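PDB 2XQ0: leucine aminopeptidase 2, which cleaves amino-terminal residues, preferentially from di- and tripeptides, as a zinc aminopeptidase of the M1 family, and has low epoxide hydrolase activity in vitro. Local coordinates for residues V79-E91 with G98-D110. Residues are numbered along the deposited sequence; the frame is centred on the assembly and turned at random.
Sequences VHIDGSKADFQIE and GSRLVINNASCND
The carbonyl O of V102 takes two groups of the facing strand: the amide N of Q89 at 2.8 Å, in the carbonyl plane, and, in a bent CA-H...O contact, F88 CA at 3.1 Å. Q89 O returns the bond to V102 N, so the two residues form the hydrogen-bonded pair of an antiparallel hairpin, set between the non-hydrogen-bonded pairs F88–I103 and I90–L101. Toward one end D87 O takes N104 N; toward the other R100 O takes E91 N in a nearly straight bond (168° at the hydrogen). There the side chains of E91 and R100 run side by side, pointing the same way, and close a salt bridge. R100 NH1 meets the syn side of E91 OE1 at 2.9 Å, somewhat out of the carboxylate plane and with a bent N-H...O angle, the carboxylate and guanidinium planes standing nearly perpendicular (88°). A bend at chi3 (-77°) brings NH1 back to the carboxylate, while NE bonds L22 O. E91 CG and OE2 lie against V102 CG2. Replacing E91 by alanine is likely to leave R100 NH1 without this carboxylate and to remove that cover from V102 CG2. This hairpin belongs to the large mixed sheet of the M1 N-terminal domain, where strand 101-104 lies between strands 84-90 and 66-69, away from the zinc site. On the face bearing F88 and I90, L101 CD1 meets F88 CD1 obliquely at 3.7 Å, and V79 CG2 sits over one face of the phenyl ring, toward its rim. I103 CG2 packs against V79 CG1 and I81 CD1, the latter at 4.0 Å. Beyond the paired strands I81 spreads its two branches along the outgoing chain, CD1 on N105 CB and CG2 on S107 CB. One water bridges D87 N and N104 ND2; another joins E91 O to S99 OG.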
ATOM      1  N   VAL A  79       4.230 -34.301  -2.384  1.00 28.39           N
ATOM      2  CA  VAL A  79       4.400 -33.909  -0.988  1.00 30.81           C
ATOM      3  C   VAL A  79       5.152 -34.993  -0.213  1.00 32.56           C
ATOM      4  O   VAL A  79       4.810 -36.184  -0.298  1.00 39.20           O
ATOM      5  CB  VAL A  79       3.053 -33.731  -0.290  1.00 27.08           C
ATOM      6  CG1 VAL A  79       3.283 -33.307   1.153  1.00 25.66           C
ATOM      7  CG2 VAL A  79       2.178 -32.718  -1.032  1.00 26.14           C
ATOM      8  N   HIS A  80       6.155 -34.577   0.553  1.00 32.85           N
ATOM      9  CA  HIS A  80       6.915 -35.488   1.406  1.00 31.89           C
ATOM     10  C   HIS A  80       6.930 -34.959   2.836  1.00 34.35           C
ATOM     11  O   HIS A  80       7.042 -33.750   3.063  1.00 35.36           O
ATOM     12  CB  HIS A  80       8.358 -35.587   0.929  1.00 33.44           C
ATOM     13  CG  HIS A  80       8.535 -36.348  -0.344  1.00 39.08           C
ATOM     14  ND1 HIS A  80       8.430 -35.756  -1.584  1.00 39.01           N
ATOM     15  CD2 HIS A  80       8.851 -37.643  -0.570  1.00 42.81           C
ATOM     16  CE1 HIS A  80       8.653 -36.660  -2.520  1.00 46.66           C
ATOM     17  NE2 HIS A  80       8.909 -37.814  -1.933  1.00 48.43           N
ATOM     18  N   ILE A  81       6.798 -35.865   3.795  1.00 34.99           N
ATOM     19  CA  ILE A  81       7.033 -35.554   5.201  1.00 32.08           C
ATOM     20  C   ILE A  81       8.165 -36.445   5.723  1.00 38.17           C
ATOM     21  O   ILE A  81       8.126 -37.662   5.574  1.00 36.35           O
ATOM     22  CB  ILE A  81       5.767 -35.751   6.042  1.00 40.75           C
ATOM     23  CG1 ILE A  81       4.730 -34.675   5.682  1.00 42.12           C
ATOM     24  CG2 ILE A  81       6.110 -35.685   7.524  1.00 36.80           C
ATOM     25  CD1 ILE A  81       3.324 -34.954   6.200  1.00 37.24           C
ATOM     26  N   ASP A  82       9.187 -35.831   6.303  1.00 39.29           N
ATOM     27  CA  ASP A  82      10.341 -36.575   6.780  1.00 47.15           C
ATOM     28  C   ASP A  82      10.905 -37.522   5.719  1.00 49.29           C
ATOM     29  O   ASP A  82      11.150 -38.694   5.989  1.00 62.76           O
ATOM     30  CB  ASP A  82       9.970 -37.347   8.046  1.00 42.42           C
ATOM     31  CG  ASP A  82       9.702 -36.429   9.215  1.00 43.71           C
ATOM     32  OD1 ASP A  82      10.073 -35.237   9.122  1.00 48.31           O
ATOM     33  OD2 ASP A  82       9.122 -36.886  10.220  1.00 49.87           O
ATOM     34  N   GLY A  83      11.100 -37.005   4.511  1.00 45.72           N
ATOM     35  CA  GLY A  83      11.687 -37.777   3.432  1.00 48.17           C
ATOM     36  C   GLY A  83      10.756 -38.772   2.761  1.00 54.47           C
ATOM     37  O   GLY A  83      11.103 -39.333   1.718  1.00 59.81           O
ATOM     38  N   SER A  84       9.577 -39.002   3.339  1.00 45.93           N
ATOM     39  CA  SER A  84       8.664 -40.002   2.794  1.00 45.12           C
ATOM     40  C   SER A  84       7.449 -39.387   2.116  1.00 36.29           C
ATOM     41  O   SER A  84       6.931 -38.384   2.570  1.00 37.42           O
ATOM     42  CB  SER A  84       8.209 -40.984   3.879  1.00 55.20           C
ATOM     43  OG  SER A  84       9.258 -41.857   4.259  1.00 61.00           O
ATOM     44  N   LYS A  85       6.990 -40.021   1.041  1.00 39.06           N
ATOM     45  CA  LYS A  85       5.827 -39.554   0.299  1.00 39.34           C
ATOM     46  C   LYS A  85       4.595 -39.531   1.200  1.00 38.49           C
ATOM     47  O   LYS A  85       4.321 -40.487   1.928  1.00 46.20           O
ATOM     48  CB  LYS A  85       5.587 -40.438  -0.933  1.00 55.36           C
ATOM     49  CG  LYS A  85       4.789 -39.781  -2.069  1.00 62.98           C
ATOM     50  CD  LYS A  85       5.625 -38.750  -2.844  1.00 61.49           C
ATOM     51  CE  LYS A  85       4.781 -37.967  -3.861  1.00 52.81           C
ATOM     52  NZ  LYS A  85       3.644 -37.218  -3.226  1.00 37.36           N
ATOM     53  N   ALA A  86       3.848 -38.435   1.154  1.00 33.48           N
ATOM     54  CA  ALA A  86       2.686 -38.289   2.016  1.00 35.66           C
ATOM     55  C   ALA A  86       1.417 -38.132   1.193  1.00 36.23           C
ATOM     56  O   ALA A  86       1.400 -37.419   0.197  1.00 39.55           O
ATOM     57  CB  ALA A  86       2.868 -37.107   2.955  1.00 42.17           C
ATOM     58  N   ASP A  87       0.356 -38.812   1.604  1.00 32.45           N
ATOM     59  CA  ASP A  87      -0.918 -38.696   0.907  1.00 37.32           C
ATOM     60  C   ASP A  87      -1.433 -37.265   0.994  1.00 36.05           C
ATOM     61  O   ASP A  87      -1.332 -36.637   2.048  1.00 34.25           O
ATOM     62  CB  ASP A  87      -1.941 -39.659   1.505  1.00 40.20           C
ATOM     63  CG  ASP A  87      -1.672 -41.113   1.118  1.00 53.31           C
ATOM     64  OD1 ASP A  87      -0.902 -41.348   0.159  1.00 55.21           O
ATOM     65  OD2 ASP A  87      -2.240 -42.020   1.770  1.00 54.70           O
ATOM     66  N   PHE A  88      -1.991 -36.756  -0.107  1.00 29.05           N
ATOM     67  CA  PHE A  88      -2.542 -35.408  -0.116  1.00 31.41           C
ATOM     68  C   PHE A  88      -3.648 -35.301  -1.150  1.00 32.05           C
ATOM     69  O   PHE A  88      -3.695 -36.082  -2.100  1.00 30.58           O
ATOM     70  CB  PHE A  88      -1.441 -34.358  -0.380  1.00 26.91           C
ATOM     71  CG  PHE A  88      -0.911 -34.353  -1.790  1.00 29.51           C
ATOM     72  CD1 PHE A  88      -1.441 -33.488  -2.746  1.00 33.22           C
ATOM     73  CD2 PHE A  88       0.117 -35.207  -2.164  1.00 32.40           C
ATOM     74  CE1 PHE A  88      -0.953 -33.483  -4.056  1.00 29.81           C
ATOM     75  CE2 PHE A  88       0.605 -35.209  -3.466  1.00 31.70           C
ATOM     76  CZ  PHE A  88       0.064 -34.348  -4.411  1.00 34.64           C
ATOM     77  N   GLN A  89      -4.526 -34.323  -0.961  1.00 25.11           N
ATOM     78  CA  GLN A  89      -5.635 -34.072  -1.878  1.00 31.35           C
ATOM     79  C   GLN A  89      -5.954 -32.580  -1.879  1.00 34.68           C
ATOM     80  O   GLN A  89      -6.022 -31.946  -0.830  1.00 35.08           O
ATOM     81  CB  GLN A  89      -6.873 -34.878  -1.471  1.00 30.58           C
ATOM     82  CG  GLN A  89      -8.158 -34.563  -2.270  1.00 38.71           C
ATOM     83  CD  GLN A  89      -8.185 -35.197  -3.654  1.00 39.42           C
ATOM     84  OE1 GLN A  89      -8.468 -34.532  -4.658  1.00 39.95           O
ATOM     85  NE2 GLN A  89      -7.891 -36.485  -3.716  1.00 37.40           N
ATOM     86  N   ILE A  90      -6.125 -32.023  -3.069  1.00 30.13           N
ATOM     87  CA  ILE A  90      -6.571 -30.652  -3.228  1.00 27.47           C
ATOM     88  C   ILE A  90      -8.094 -30.657  -3.242  1.00 31.23           C
ATOM     89  O   ILE A  90      -8.714 -31.531  -3.855  1.00 25.26           O
ATOM     90  CB  ILE A  90      -6.018 -30.044  -4.547  1.00 32.66           C
ATOM     91  CG1 ILE A  90      -6.105 -28.530  -4.534  1.00 28.38           C
ATOM     92  CG2 ILE A  90      -6.731 -30.623  -5.774  1.00 41.78           C
ATOM     93  CD1 ILE A  90      -5.040 -27.892  -3.673  1.00 40.92           C
ATOM     94  N   GLU A  91      -8.700 -29.719  -2.525  1.00 27.40           N
ATOM     95  CA  GLU A  91     -10.147 -29.602  -2.534  1.00 26.54           C
ATOM     96  C   GLU A  91     -10.543 -28.664  -3.657  1.00 20.63           C
ATOM     97  O   GLU A  91      -9.731 -27.857  -4.103  1.00 25.29           O
ATOM     98  CB  GLU A  91     -10.640 -29.073  -1.178  1.00 28.50           C
ATOM     99  CG  GLU A  91     -10.416 -30.059  -0.029  1.00 32.71           C
ATOM    100  CD  GLU A  91     -11.100 -29.634   1.259  1.00 42.93           C
ATOM    101  OE1 GLU A  91     -11.457 -28.446   1.375  1.00 43.07           O
ATOM    102  OE2 GLU A  91     -11.280 -30.487   2.160  1.00 39.33           O
ATOM    103  N   GLY A  98      -9.955 -19.768  -2.183  1.00 16.61           N
ATOM    104  CA  GLY A  98      -9.097 -20.685  -2.923  1.00 20.11           C
ATOM    105  C   GLY A  98      -9.317 -22.178  -2.684  1.00 20.54           C
ATOM    106  O   GLY A  98     -10.415 -22.624  -2.310  1.00 25.81           O
ATOM    107  N   SER A  99      -8.257 -22.961  -2.906  1.00 22.77           N
ATOM    108  CA  SER A  99      -8.344 -24.417  -2.877  1.00 24.52           C
ATOM    109  C   SER A  99      -7.548 -24.955  -1.703  1.00 26.90           C
ATOM    110  O   SER A  99      -6.334 -24.847  -1.669  1.00 30.03           O
ATOM    111  CB  SER A  99      -7.795 -25.019  -4.183  1.00 23.36           C
ATOM    112  OG  SER A  99      -8.529 -24.565  -5.310  1.00 25.82           O
ATOM    113  N   ARG A 100      -8.225 -25.551  -0.735  1.00 27.84           N
ATOM    114  CA  ARG A 100      -7.519 -26.084   0.418  1.00 20.43           C
ATOM    115  C   ARG A 100      -6.697 -27.304   0.010  1.00 22.90           C
ATOM    116  O   ARG A 100      -7.187 -28.179  -0.692  1.00 23.84           O
ATOM    117  CB  ARG A 100      -8.510 -26.460   1.525  1.00 21.74           C
ATOM    118  CG  ARG A 100      -7.850 -27.060   2.762  1.00 23.81           C
ATOM    119  CD  ARG A 100      -8.911 -27.540   3.779  1.00 23.37           C
ATOM    120  NE  ARG A 100      -9.504 -26.439   4.534  1.00 26.01           N
ATOM    121  CZ  ARG A 100     -10.798 -26.137   4.532  1.00 30.31           C
ATOM    122  NH1 ARG A 100     -11.643 -26.852   3.813  1.00 29.91           N
ATOM    123  NH2 ARG A 100     -11.251 -25.118   5.255  1.00 32.04           N
ATOM    124  N   LEU A 101      -5.448 -27.364   0.465  1.00 23.37           N
ATOM    125  CA  LEU A 101      -4.602 -28.522   0.229  1.00 24.40           C
ATOM    126  C   LEU A 101      -4.593 -29.334   1.506  1.00 28.27           C
ATOM    127  O   LEU A 101      -4.267 -28.819   2.567  1.00 26.54           O
ATOM    128  CB  LEU A 101      -3.173 -28.089  -0.107  1.00 22.13           C
ATOM    129  CG  LEU A 101      -2.078 -29.156   0.003  1.00 25.99           C
ATOM    130  CD1 LEU A 101      -2.295 -30.300  -1.020  1.00 25.72           C
ATOM    131  CD2 LEU A 101      -0.692 -28.514  -0.184  1.00 25.03           C
ATOM    132  N   VAL A 102      -4.941 -30.609   1.403  1.00 24.39           N
ATOM    133  CA  VAL A 102      -5.123 -31.440   2.587  1.00 24.72           C
ATOM    134  C   VAL A 102      -4.063 -32.529   2.591  1.00 33.16           C
ATOM    135  O   VAL A 102      -3.931 -33.281   1.624  1.00 31.87           O
ATOM    136  CB  VAL A 102      -6.505 -32.081   2.584  1.00 30.21           C
ATOM    137  CG1 VAL A 102      -6.632 -33.085   3.736  1.00 33.58           C
ATOM    138  CG2 VAL A 102      -7.585 -30.982   2.654  1.00 22.42           C
ATOM    139  N   ILE A 103      -3.300 -32.602   3.671  1.00 29.46           N
ATOM    140  CA  ILE A 103      -2.168 -33.512   3.733  1.00 32.72           C
ATOM    141  C   ILE A 103      -2.303 -34.407   4.952  1.00 27.87           C
ATOM    142  O   ILE A 103      -2.582 -33.932   6.045  1.00 29.79           O
ATOM    143  CB  ILE A 103      -0.824 -32.744   3.819  1.00 29.03           C
ATOM    144  CG1 ILE A 103      -0.653 -31.817   2.615  1.00 24.10           C
ATOM    145  CG2 ILE A 103       0.344 -33.729   3.903  1.00 30.54           C
ATOM    146  CD1 ILE A 103       0.454 -30.748   2.788  1.00 27.71           C
ATOM    147  N   ASN A 104      -2.118 -35.705   4.760  1.00 28.78           N
ATOM    148  CA  ASN A 104      -2.154 -36.646   5.861  1.00 34.65           C
ATOM    149  C   ASN A 104      -0.786 -36.710   6.494  1.00 39.74           C
ATOM    150  O   ASN A 104       0.171 -37.106   5.838  1.00 42.90           O
ATOM    151  CB  ASN A 104      -2.538 -38.037   5.345  1.00 43.23           C
ATOM    152  CG  ASN A 104      -2.251 -39.134   6.352  1.00 57.23           C
ATOM    153  OD1 ASN A 104      -2.568 -39.009   7.535  1.00 63.22           O
ATOM    154  ND2 ASN A 104      -1.650 -40.220   5.884  1.00 65.08           N
ATOM    155  N   ASN A 105      -0.669 -36.313   7.760  1.00 42.89           N
ATOM    156  CA  ASN A 105       0.636 -36.402   8.411  1.00 55.10           C
ATOM    157  C   ASN A 105       0.745 -37.552   9.412  1.00 69.72           C
ATOM    158  O   ASN A 105       0.403 -37.417  10.590  1.00 71.34           O
ATOM    159  CB  ASN A 105       1.092 -35.066   9.013  1.00 56.85           C
ATOM    160  CG  ASN A 105       0.148 -34.536  10.061  1.00 65.81           C
ATOM    161  OD1 ASN A 105      -1.059 -34.777  10.013  1.00 78.18           O
ATOM    162  ND2 ASN A 105       0.692 -33.795  11.017  1.00 65.86           N
ATOM    163  N   ALA A 106       1.222 -38.690   8.916  1.00 76.01           N
ATOM    164  CA  ALA A 106       1.481 -39.850   9.754  1.00 79.98           C
ATOM    165  C   ALA A 106       2.881 -39.758  10.361  1.00 80.88           C
ATOM    166  O   ALA A 106       3.415 -40.749  10.860  1.00 80.94           O
ATOM    167  CB  ALA A 106       1.330 -41.130   8.947  1.00 77.22           C
ATOM    168  N   SER A 107       3.468 -38.564  10.310  1.00 77.11           N
ATOM    169  CA  SER A 107       4.790 -38.332  10.882  1.00 71.56           C
ATOM    170  C   SER A 107       4.824 -38.792  12.331  1.00 75.13           C
ATOM    171  O   SER A 107       3.834 -38.681  13.057  1.00 67.94           O
ATOM    172  CB  SER A 107       5.181 -36.855  10.788  1.00 66.35           C
ATOM    173  OG  SER A 107       4.354 -36.050  11.607  1.00 59.22           O
ATOM    174  N   CYS A 108       5.973 -39.310  12.746  1.00 84.62           N
ATOM    175  CA  CYS A 108       6.102 -39.924  14.058  1.00 86.06           C
ATOM    176  C   CYS A 108       6.133 -38.897  15.186  1.00 80.63           C
ATOM    177  O   CYS A 108       5.474 -39.074  16.213  1.00 81.99           O
ATOM    178  CB  CYS A 108       7.345 -40.816  14.107  1.00 87.22           C
ATOM    179  SG  CYS A 108       7.277 -42.247  12.993  1.00 94.03           S
ATOM    180  N   ASN A 109       6.881 -37.816  14.989  1.00 63.91           N
ATOM    181  CA  ASN A 109       7.109 -36.857  16.066  1.00 65.35           C
ATOM    182  C   ASN A 109       6.344 -35.553  15.931  1.00 61.42           C
ATOM    183  O   ASN A 109       5.818 -35.238  14.863  1.00 61.28           O
ATOM    184  CB  ASN A 109       8.599 -36.562  16.200  1.00 70.68           C
ATOM    185  CG  ASN A 109       9.408 -37.812  16.453  1.00 77.74           C
ATOM    186  OD1 ASN A 109       9.814 -38.082  17.581  1.00 81.76           O
ATOM    187  ND2 ASN A 109       9.633 -38.595  15.403  1.00 77.07           N
ATOM    188  N   ASP A 110       6.286 -34.800  17.026  1.00 61.28           N
ATOM    189  CA  ASP A 110       5.626 -33.498  17.033  1.00 59.54           C
ATOM    190  C   ASP A 110       6.331 -32.530  16.096  1.00 48.82           C
ATOM    191  O   ASP A 110       5.679 -31.751  15.396  1.00 47.13           O
ATOM    192  CB  ASP A 110       5.572 -32.916  18.445  1.00 65.22           C
ATOM    193  CG  ASP A 110       4.451 -33.508  19.278  1.00 76.43           C
ATOM    194  OD1 ASP A 110       3.827 -34.500  18.834  1.00 81.66           O
ATOM    195  OD2 ASP A 110       4.195 -32.976  20.379  1.00 77.19           O
TER
HETATM  196  O   HOH W   1       0.157 -40.875   4.015  1.00 55.20           O
HETATM  197  O   HOH W   2      -9.034 -26.758  -6.586  1.00 31.04           O